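Long-range contacts in putative peptidyl-arginine deiminase (PDB 1XKN), which probably hydrolyses the guanidino group of agmatine or of arginine in peptides, as a deiminase of the guanidino-group-modifying family: residues Leu282-Ala287 with Pro299-Pro304; Tyr286-Ile291 with Leu334-Cys339; Val295-Thr300 with Val323-Ser328. One frame throughout, in Å; residues are numbered along the deposited sequence.

Contact 1 of 3, residues Leu282-Ala287 with Pro299-Pro304; sequences LPASYA and PTYRCP
Where strand 295-300 runs out toward helix 305-316, in the connection of a beta-alpha-beta unit, Pro-299, Tyr-301 and Cys-303 are packed by Ala-284, Ser-285 and Tyr-286 of the loop ahead of strand 290-291. The methyl of Ala-284 lies over the middle of the Tyr-301 ring in a CH-pi contact, CB standing 3.6 Å from the ring centroid and 6° off its normal; a side chain this small lets the flat ring come close to the loop backbone. Water 1 bridges the two segments, accepting from Ser-285 N at 2.9 Å and hydrogen-bonded to Tyr-301 OH at 2.7 Å. Ser-285 OG turns the other way, into an ST turn with Ala-287 N and a hydrogen bond with the backbone O of Asp-220. Tyr-286, with CG beside its backbone N (chi1 -60°), extends its ring along the end of the strand. The ring edge faces Pro-299 O in plane, CD1 to O 3.1 Å, and that buried carbonyl oxygen has no conventional hydrogen-bond partner. The compact ring of Pro-299 rests CG 3.4 Å from Ser-285 O. The long tyrosine carries its OH to within 3.2 Å of Cys-303 SG; the hydroxyl's hydrogen bond goes to Asp-306 OD1. Asp-306 further takes Tyr-301 N and Cys-303 N, while Cys-303 SG caps a backbone N just past Pro-304, at the strand-to-helix connection of the beta-alpha-beta unit.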
loop_
_atom_site.group_PDB
_atom_site.type_symbol
_atom_site.label_atom_id
_atom_site.label_comp_id
_atom_site.label_asym_id
_atom_site.label_seq_id
_atom_site.Cartn_x
_atom_site.Cartn_y
_atom_site.Cartn_z
ATOM N N LEU A 282 -5.473 17.211 -5.857
ATOM C CA LEU A 282 -4.747 15.947 -5.823
ATOM C C LEU A 282 -5.016 15.255 -4.484
ATOM O O LEU A 282 -5.188 15.915 -3.462
ATOM C CB LEU A 282 -3.247 16.195 -6.009
ATOM C CG LEU A 282 -2.883 17.037 -7.241
ATOM C CD1 LEU A 282 -1.364 17.072 -7.411
ATOM C CD2 LEU A 282 -3.540 16.456 -8.485
ATOM N N PRO A 283 -5.052 13.913 -4.476
ATOM C CA PRO A 283 -5.312 13.119 -3.268
ATOM C C PRO A 283 -4.154 12.976 -2.282
ATOM O O PRO A 283 -3.806 11.869 -1.872
ATOM C CB PRO A 283 -5.756 11.778 -3.841
ATOM C CG PRO A 283 -4.879 11.644 -5.046
ATOM C CD PRO A 283 -4.888 13.041 -5.654
ATOM N N ALA A 284 -3.571 14.104 -1.892
ATOM C CA ALA A 284 -2.459 14.106 -0.947
ATOM C C ALA A 284 -2.938 13.670 0.436
ATOM O O ALA A 284 -3.919 14.201 0.957
ATOM C CB ALA A 284 -1.851 15.501 -0.869
ATOM N N SER A 285 -2.241 12.709 1.033
ATOM C CA SER A 285 -2.615 12.226 2.355
ATOM C C SER A 285 -1.467 11.560 3.099
ATOM O O SER A 285 -0.744 10.737 2.539
ATOM C CB SER A 285 -3.772 11.235 2.250
ATOM O OG SER A 285 -4.075 10.699 3.527
ATOM N N TYR A 286 -1.306 11.921 4.366
ATOM C CA TYR A 286 -0.252 11.341 5.184
ATOM C C TYR A 286 -0.550 9.891 5.533
ATOM O O TYR A 286 0.335 9.170 5.983
ATOM C CB TYR A 286 -0.067 12.144 6.473
ATOM C CG TYR A 286 0.303 13.590 6.245
ATOM C CD1 TYR A 286 1.454 13.934 5.537
ATOM C CD2 TYR A 286 -0.501 14.616 6.733
ATOM C CE1 TYR A 286 1.796 15.269 5.318
ATOM C CE2 TYR A 286 -0.172 15.952 6.525
ATOM C CZ TYR A 286 0.975 16.272 5.817
ATOM O OH TYR A 286 1.292 17.592 5.610
ATOM N N ALA A 287 -1.792 9.459 5.338
ATOM C CA ALA A 287 -2.149 8.079 5.642
ATOM C C ALA A 287 -1.509 7.131 4.633
ATOM O O ALA A 287 -1.449 5.922 4.860
ATOM C CB ALA A 287 -3.664 7.902 5.627
ATOM N N PRO A 299 4.701 10.401 3.173
ATOM C CA PRO A 299 4.740 11.384 2.089
ATOM C C PRO A 299 4.531 12.781 2.673
ATOM O O PRO A 299 3.695 12.965 3.558
ATOM C CB PRO A 299 3.583 10.947 1.190
ATOM C CG PRO A 299 2.596 10.376 2.166
ATOM C CD PRO A 299 3.477 9.581 3.110
ATOM N N THR A 300 5.304 13.758 2.206
ATOM C CA THR A 300 5.151 15.123 2.694
ATOM C C THR A 300 4.796 16.050 1.543
ATOM O O THR A 300 5.125 15.776 0.382
ATOM C CB THR A 300 6.410 15.637 3.429
ATOM O OG1 THR A 300 7.553 15.543 2.574
ATOM C CG2 THR A 300 6.645 14.825 4.699
ATOM N N TYR A 301 4.119 17.148 1.867
ATOM C CA TYR A 301 3.657 18.081 0.851
ATOM C C TYR A 301 3.980 19.549 1.078
ATOM O O TYR A 301 3.123 20.419 0.912
ATOM C CB TYR A 301 2.154 17.882 0.674
ATOM C CG TYR A 301 1.850 16.495 0.169
ATOM C CD1 TYR A 301 2.028 16.182 -1.173
ATOM C CD2 TYR A 301 1.480 15.473 1.043
ATOM C CE1 TYR A 301 1.855 14.893 -1.641
ATOM C CE2 TYR A 301 1.302 14.165 0.586
ATOM C CZ TYR A 301 1.497 13.887 -0.762
ATOM O OH TYR A 301 1.357 12.611 -1.241
ATOM N N ARG A 302 5.228 19.811 1.450
ATOM C CA ARG A 302 5.716 21.166 1.670
ATOM C C ARG A 302 4.776 22.087 2.444
ATOM O O ARG A 302 4.404 23.157 1.960
ATOM C CB ARG A 302 6.064 21.805 0.318
ATOM C CG ARG A 302 7.058 20.987 -0.491
ATOM C CD ARG A 302 7.294 21.548 -1.888
ATOM N NE ARG A 302 8.099 20.622 -2.684
ATOM C CZ ARG A 302 8.347 20.756 -3.984
ATOM N NH1 ARG A 302 7.857 21.790 -4.657
ATOM N NH2 ARG A 302 9.079 19.847 -4.613
ATOM N N CYS A 303 4.391 21.681 3.647
ATOM C CA CYS A 303 3.522 22.512 4.469
ATOM C C CYS A 303 3.803 22.224 5.940
ATOM O O CYS A 303 4.428 21.219 6.274
ATOM C CB CYS A 303 2.049 22.259 4.139
ATOM S SG CYS A 303 1.392 20.676 4.714
ATOM N N PRO A 304 3.347 23.105 6.843
ATOM C CA PRO A 304 3.581 22.912 8.276
ATOM C C PRO A 304 2.945 21.678 8.901
ATOM O O PRO A 304 3.279 21.308 10.027
ATOM C CB PRO A 304 3.069 24.216 8.888
ATOM C CG PRO A 304 1.997 24.637 7.941
ATOM C CD PRO A 304 2.612 24.357 6.594
HETATM O O HOH W 1 -0.339 10.872 -0.130
#

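Contact 2 of 3, residues Tyr286-Ile291 with Leu334-Cys339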
loop_
_atom_site.group_PDB
_atom_site.type_symbol
_atom_site.label_atom_id
_atom_site.label_comp_id
_atom_site.label_asym_id
_atom_site.label_seq_id
_atom_site.Cartn_x
_atom_site.Cartn_y
_atom_site.Cartn_z
ATOM N N TYR A 286 -1.306 11.921 4.366
ATOM C CA TYR A 286 -0.252 11.341 5.184
ATOM C C TYR A 286 -0.550 9.891 5.533
ATOM O O TYR A 286 0.335 9.170 5.983
ATOM C CB TYR A 286 -0.067 12.144 6.473
ATOM C CG TYR A 286 0.303 13.590 6.245
ATOM C CD1 TYR A 286 1.454 13.934 5.537
ATOM C CD2 TYR A 286 -0.501 14.616 6.733
ATOM C CE1 TYR A 286 1.796 15.269 5.318
ATOM C CE2 TYR A 286 -0.172 15.952 6.525
ATOM C CZ TYR A 286 0.975 16.272 5.817
ATOM O OH TYR A 286 1.292 17.592 5.610
ATOM N N ALA A 287 -1.792 9.459 5.338
ATOM C CA ALA A 287 -2.149 8.079 5.642
ATOM C C ALA A 287 -1.509 7.131 4.633
ATOM O O ALA A 287 -1.449 5.922 4.860
ATOM C CB ALA A 287 -3.664 7.902 5.627
ATOM N N ASN A 288 -1.039 7.677 3.515
ATOM C CA ASN A 288 -0.421 6.854 2.487
ATOM C C ASN A 288 1.066 6.642 2.779
ATOM O O ASN A 288 1.916 6.786 1.901
ATOM C CB ASN A 288 -0.617 7.502 1.107
ATOM C CG ASN A 288 -0.681 6.476 -0.016
ATOM O OD1 ASN A 288 -1.611 5.665 -0.087
ATOM N ND2 ASN A 288 0.312 6.500 -0.891
ATOM N N PHE A 289 1.359 6.289 4.027
ATOM C CA PHE A 289 2.723 6.029 4.476
ATOM C C PHE A 289 3.012 4.537 4.338
ATOM O O PHE A 289 2.100 3.734 4.144
ATOM C CB PHE A 289 2.894 6.454 5.945
ATOM C CG PHE A 289 2.001 5.711 6.916
ATOM C CD1 PHE A 289 2.342 4.438 7.370
ATOM C CD2 PHE A 289 0.816 6.284 7.368
ATOM C CE1 PHE A 289 1.515 3.750 8.262
ATOM C CE2 PHE A 289 -0.019 5.608 8.259
ATOM C CZ PHE A 289 0.329 4.335 8.706
ATOM N N TYR A 290 4.285 4.165 4.427
ATOM C CA TYR A 290 4.660 2.762 4.330
ATOM C C TYR A 290 5.495 2.365 5.538
ATOM O O TYR A 290 6.442 3.067 5.906
ATOM C CB TYR A 290 5.461 2.500 3.050
ATOM C CG TYR A 290 5.966 1.076 2.942
ATOM C CD1 TYR A 290 5.075 0.002 2.860
ATOM C CD2 TYR A 290 7.331 0.799 2.921
ATOM C CE1 TYR A 290 5.532 -1.311 2.757
ATOM C CE2 TYR A 290 7.802 -0.515 2.820
ATOM C CZ TYR A 290 6.899 -1.559 2.736
ATOM O OH TYR A 290 7.365 -2.849 2.630
ATOM N N ILE A 291 5.143 1.241 6.157
ATOM C CA ILE A 291 5.881 0.750 7.314
ATOM C C ILE A 291 6.940 -0.241 6.831
ATOM O O ILE A 291 6.603 -1.253 6.221
ATOM C CB ILE A 291 4.958 0.003 8.308
ATOM C CG1 ILE A 291 3.788 0.896 8.727
ATOM C CG2 ILE A 291 5.762 -0.422 9.536
ATOM C CD1 ILE A 291 2.628 0.114 9.341
ATOM N N LEU A 334 -1.447 10.538 -8.636
ATOM C CA LEU A 334 -2.649 10.223 -7.865
ATOM C C LEU A 334 -2.463 9.129 -6.812
ATOM O O LEU A 334 -3.425 8.494 -6.371
ATOM C CB LEU A 334 -3.807 9.876 -8.812
ATOM C CG LEU A 334 -4.007 10.873 -9.962
ATOM C CD1 LEU A 334 -5.171 10.416 -10.828
ATOM C CD2 LEU A 334 -4.271 12.275 -9.416
ATOM N N GLY A 335 -1.212 8.932 -6.409
ATOM C CA GLY A 335 -0.866 7.948 -5.397
ATOM C C GLY A 335 0.482 8.349 -4.824
ATOM O O GLY A 335 1.216 9.102 -5.468
ATOM N N ALA A 336 0.815 7.863 -3.629
ATOM C CA ALA A 336 2.090 8.205 -3.001
ATOM C C ALA A 336 2.896 6.987 -2.531
ATOM O O ALA A 336 2.832 5.922 -3.145
ATOM C CB ALA A 336 1.853 9.171 -1.837
ATOM N N ILE A 337 3.646 7.142 -1.439
ATOM C CA ILE A 337 4.499 6.066 -0.932
ATOM C C ILE A 337 3.832 4.705 -0.739
ATOM O O ILE A 337 4.348 3.693 -1.215
ATOM C CB ILE A 337 5.182 6.466 0.399
ATOM C CG1 ILE A 337 5.875 7.823 0.241
ATOM C CG2 ILE A 337 6.217 5.409 0.797
ATOM C CD1 ILE A 337 6.935 7.863 -0.850
ATOM N N HIS A 338 2.699 4.659 -0.047
ATOM C CA HIS A 338 2.043 3.370 0.162
ATOM C C HIS A 338 1.602 2.748 -1.157
ATOM O O HIS A 338 1.682 1.531 -1.340
ATOM C CB HIS A 338 0.833 3.504 1.093
ATOM C CG HIS A 338 0.376 2.198 1.663
ATOM N ND1 HIS A 338 -0.829 1.614 1.331
ATOM C CD2 HIS A 338 0.988 1.340 2.512
ATOM C CE1 HIS A 338 -0.938 0.453 1.954
ATOM N NE2 HIS A 338 0.151 0.264 2.675
ATOM N N CYS A 339 1.151 3.587 -2.083
ATOM C CA CYS A 339 0.682 3.119 -3.383
ATOM C C CYS A 339 1.764 2.506 -4.263
ATOM O O CYS A 339 1.480 1.625 -5.068
ATOM C CB CYS A 339 0.021 4.269 -4.148
ATOM S SG CYS A 339 -1.493 4.903 -3.410
#
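The imidazole of His-338 and the amide of Asn-288 meet with their planes 85° apart, the two side chains crossing at about a right angle and the amide coming to the edge of the imidazole. The Tyr-290 ring also presents an edge: His-338 CD2 lies near its plane, 4.3 Å from Tyr-290 CD1. In the Phe-289 ring the edge is taken by Tyr-286 O and Ile-291 CG1, both of its own segment. His-338 is extended, CG lying opposite the backbone N across the CA-CB bond (chi1 -163°), which carries the ring over the chain at Phe-289 and leaves CD2 3.1 Å from Phe-289 O. Both ring nitrogens are satisfied, ND1 by Asp-219 and NE2 by Glu-11, so a histidine suits a buried place between two carboxylates.

The backbones join through His-338 N, which donates to Asn-288 O at 3.0 Å, the donor standing 55° out of the carbonyl plane. That carbonyl belongs to the central residue of an inverse gamma turn, closed by a weak bond from Phe-289 N to Ala-287 O. The compact amide fills the bend of 334-339: Asn-288 CG is 3.5 Å from His-338 CB and 3.8 Å from Cys-339 SG, with the Ala-336 methyl beside it. Glycine suits position 335, where a side-chain carbon would press on Cys-339 CB. Branched Ile-337 supplies the apolar part, CG2 meeting Tyr-290 CB at 3.8 Å.

Ile-337 packs on Leu-297 of strand 295-300 and Leu-43 of helix 36-50. Tyr-290 lies on Leu-47 of that helix and bonds Thr-18 of strand 15-21, whereas Phe-289 reaches Leu-313 of helix 305-316.

Contact 3 of 3, residues Val295-Thr300 with Val323-Ser328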
loop_
_atom_site.group_PDB
_atom_site.type_symbol
_atom_site.label_atom_id
_atom_site.label_comp_id
_atom_site.label_asym_id
_atom_site.label_seq_id
_atom_site.Cartn_x
_atom_site.Cartn_y
_atom_site.Cartn_z
ATOM N N VAL A 295 12.207 1.718 9.397
ATOM C CA VAL A 295 11.729 3.069 9.161
ATOM C C VAL A 295 10.297 3.097 8.667
ATOM O O VAL A 295 9.770 2.102 8.175
ATOM C CB VAL A 295 12.600 3.796 8.102
ATOM C CG1 VAL A 295 14.032 3.930 8.596
ATOM C CG2 VAL A 295 12.571 3.027 6.782
ATOM N N VAL A 296 9.666 4.252 8.833
ATOM C CA VAL A 296 8.317 4.467 8.349
ATOM C C VAL A 296 8.495 5.651 7.415
ATOM O O VAL A 296 9.025 6.690 7.813
ATOM C CB VAL A 296 7.341 4.821 9.487
ATOM C CG1 VAL A 296 5.944 5.070 8.914
ATOM C CG2 VAL A 296 7.291 3.674 10.493
ATOM N N LEU A 297 8.084 5.475 6.165
ATOM C CA LEU A 297 8.229 6.518 5.162
ATOM C C LEU A 297 6.900 7.219 4.949
ATOM O O LEU A 297 5.920 6.609 4.532
ATOM C CB LEU A 297 8.742 5.902 3.858
ATOM C CG LEU A 297 10.027 5.077 4.037
ATOM C CD1 LEU A 297 10.424 4.448 2.713
ATOM C CD2 LEU A 297 11.144 5.962 4.569
ATOM N N VAL A 298 6.883 8.513 5.242
ATOM C CA VAL A 298 5.672 9.310 5.133
ATOM C C VAL A 298 5.746 10.333 4.011
ATOM O O VAL A 298 6.733 11.058 3.881
ATOM C CB VAL A 298 5.413 10.058 6.452
ATOM C CG1 VAL A 298 4.084 10.787 6.393
ATOM C CG2 VAL A 298 5.449 9.076 7.606
ATOM N N PRO A 299 4.701 10.401 3.173
ATOM C CA PRO A 299 4.740 11.384 2.089
ATOM C C PRO A 299 4.531 12.781 2.673
ATOM O O PRO A 299 3.695 12.965 3.558
ATOM C CB PRO A 299 3.583 10.947 1.190
ATOM C CG PRO A 299 2.596 10.376 2.166
ATOM C CD PRO A 299 3.477 9.581 3.110
ATOM N N THR A 300 5.304 13.758 2.206
ATOM C CA THR A 300 5.151 15.123 2.694
ATOM C C THR A 300 4.796 16.050 1.543
ATOM O O THR A 300 5.125 15.776 0.382
ATOM C CB THR A 300 6.410 15.637 3.429
ATOM O OG1 THR A 300 7.553 15.543 2.574
ATOM C CG2 THR A 300 6.645 14.825 4.699
ATOM N N VAL A 323 10.622 8.851 8.597
ATOM C CA VAL A 323 11.251 9.746 7.625
ATOM C C VAL A 323 10.285 10.247 6.560
ATOM O O VAL A 323 9.515 9.472 5.995
ATOM C CB VAL A 323 12.418 9.027 6.908
ATOM C CG1 VAL A 323 13.028 9.929 5.850
ATOM C CG2 VAL A 323 13.463 8.608 7.921
ATOM N N GLY A 324 10.341 11.545 6.283
ATOM C CA GLY A 324 9.477 12.110 5.271
ATOM C C GLY A 324 10.126 12.091 3.900
ATOM O O GLY A 324 11.350 12.166 3.774
ATOM N N ILE A 325 9.301 11.959 2.870
ATOM C CA ILE A 325 9.769 11.968 1.488
ATOM C C ILE A 325 8.817 12.904 0.756
ATOM O O ILE A 325 7.608 12.677 0.741
ATOM C CB ILE A 325 9.716 10.556 0.853
ATOM C CG1 ILE A 325 10.738 9.645 1.544
ATOM C CG2 ILE A 325 10.002 10.643 -0.648
ATOM C CD1 ILE A 325 10.789 8.223 1.002
ATOM N N ASP A 326 9.361 13.969 0.173
ATOM C CA ASP A 326 8.542 14.938 -0.542
ATOM C C ASP A 326 7.855 14.293 -1.732
ATOM O O ASP A 326 8.512 13.814 -2.660
ATOM C CB ASP A 326 9.397 16.125 -1.001
ATOM C CG ASP A 326 8.601 17.142 -1.805
ATOM O OD1 ASP A 326 7.408 17.354 -1.496
ATOM O OD2 ASP A 326 9.176 17.744 -2.737
ATOM N N CYS A 327 6.528 14.281 -1.694
ATOM C CA CYS A 327 5.738 13.681 -2.758
ATOM C C CYS A 327 4.929 14.710 -3.537
ATOM O O CYS A 327 3.927 14.376 -4.171
ATOM C CB CYS A 327 4.816 12.612 -2.170
ATOM S SG CYS A 327 5.699 11.128 -1.609
ATOM N N SER A 328 5.379 15.959 -3.493
ATOM C CA SER A 328 4.705 17.042 -4.197
ATOM C C SER A 328 4.539 16.730 -5.682
ATOM O O SER A 328 3.534 17.092 -6.290
ATOM C CB SER A 328 5.487 18.347 -4.027
ATOM O OG SER A 328 5.513 18.748 -2.668
HETATM O O HOH W 2 7.462 17.922 1.328
#
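With chi1 at 56°, Thr-300 sets OG1 between its backbone N and carbonyl carbon, near Asp-326, and leaves CG2 4.0 Å from Gly-324 CA. Strands 295-300 and 321-326 are the parallel neighbours of a beta-alpha-beta unit whose crossover is helix 305-316. Their hydrogen bonds weave back and forth: Val-323 N to Val-296 O, Val-298 N to Val-323 O, Ile-325 N to Val-298 O, Thr-300 N to Ile-325 O and Cys-327 N to Thr-300 O, the last 2.9 Å long and in the carbonyl plane.

Bulky aliphatic residues suit the face shared by Leu-297, Val-323 and Ile-325. Leu-297 and Val-323 lie side by side, CD2 to CB 4.1 Å, while Leu-297 CD1 comes 4.2 Å from Ile-325 CD1; Leu-297 and Ile-325 also touch helix 36-50. Cys-327 SG extends this apolar patch, packing 3.5 Å from Pro-299 CB. On the face of Val-298 and Thr-300, glycine at 324 makes room for the threonine methyl.

Asp-326 begins an Asx turn as the strand ends, closed by Ser-328 N to its OD1. The same OD1 accepts from water 2, which also bonds Thr-300 OG1, and through its syn lone pair from Ser-328 OG at 2.6 Å.

From the N-terminal side, the chain first passes through 282-287, whose last two residues also begin contact 2. Contact 1 closes a short loop of eleven residues that holds strand 290-291 and the start of strand 295-300. Contact 2 closes a loop of forty-two residues and crosses contact 1, since 299-304 falls inside it; contact 3 is nested wholly within. Strand 295-300 is the common element: Leu-297 N probably bonds Tyr-290 O of contact 2, and Pro-299 and Thr-300 serve both contacts 1 and 3. A salt bridge from Arg-302 NH2 to Asp-326 OD2, 2.8 Å, further links those two. Together they tie the three-stranded sheet to the loops on either side of it in sequence.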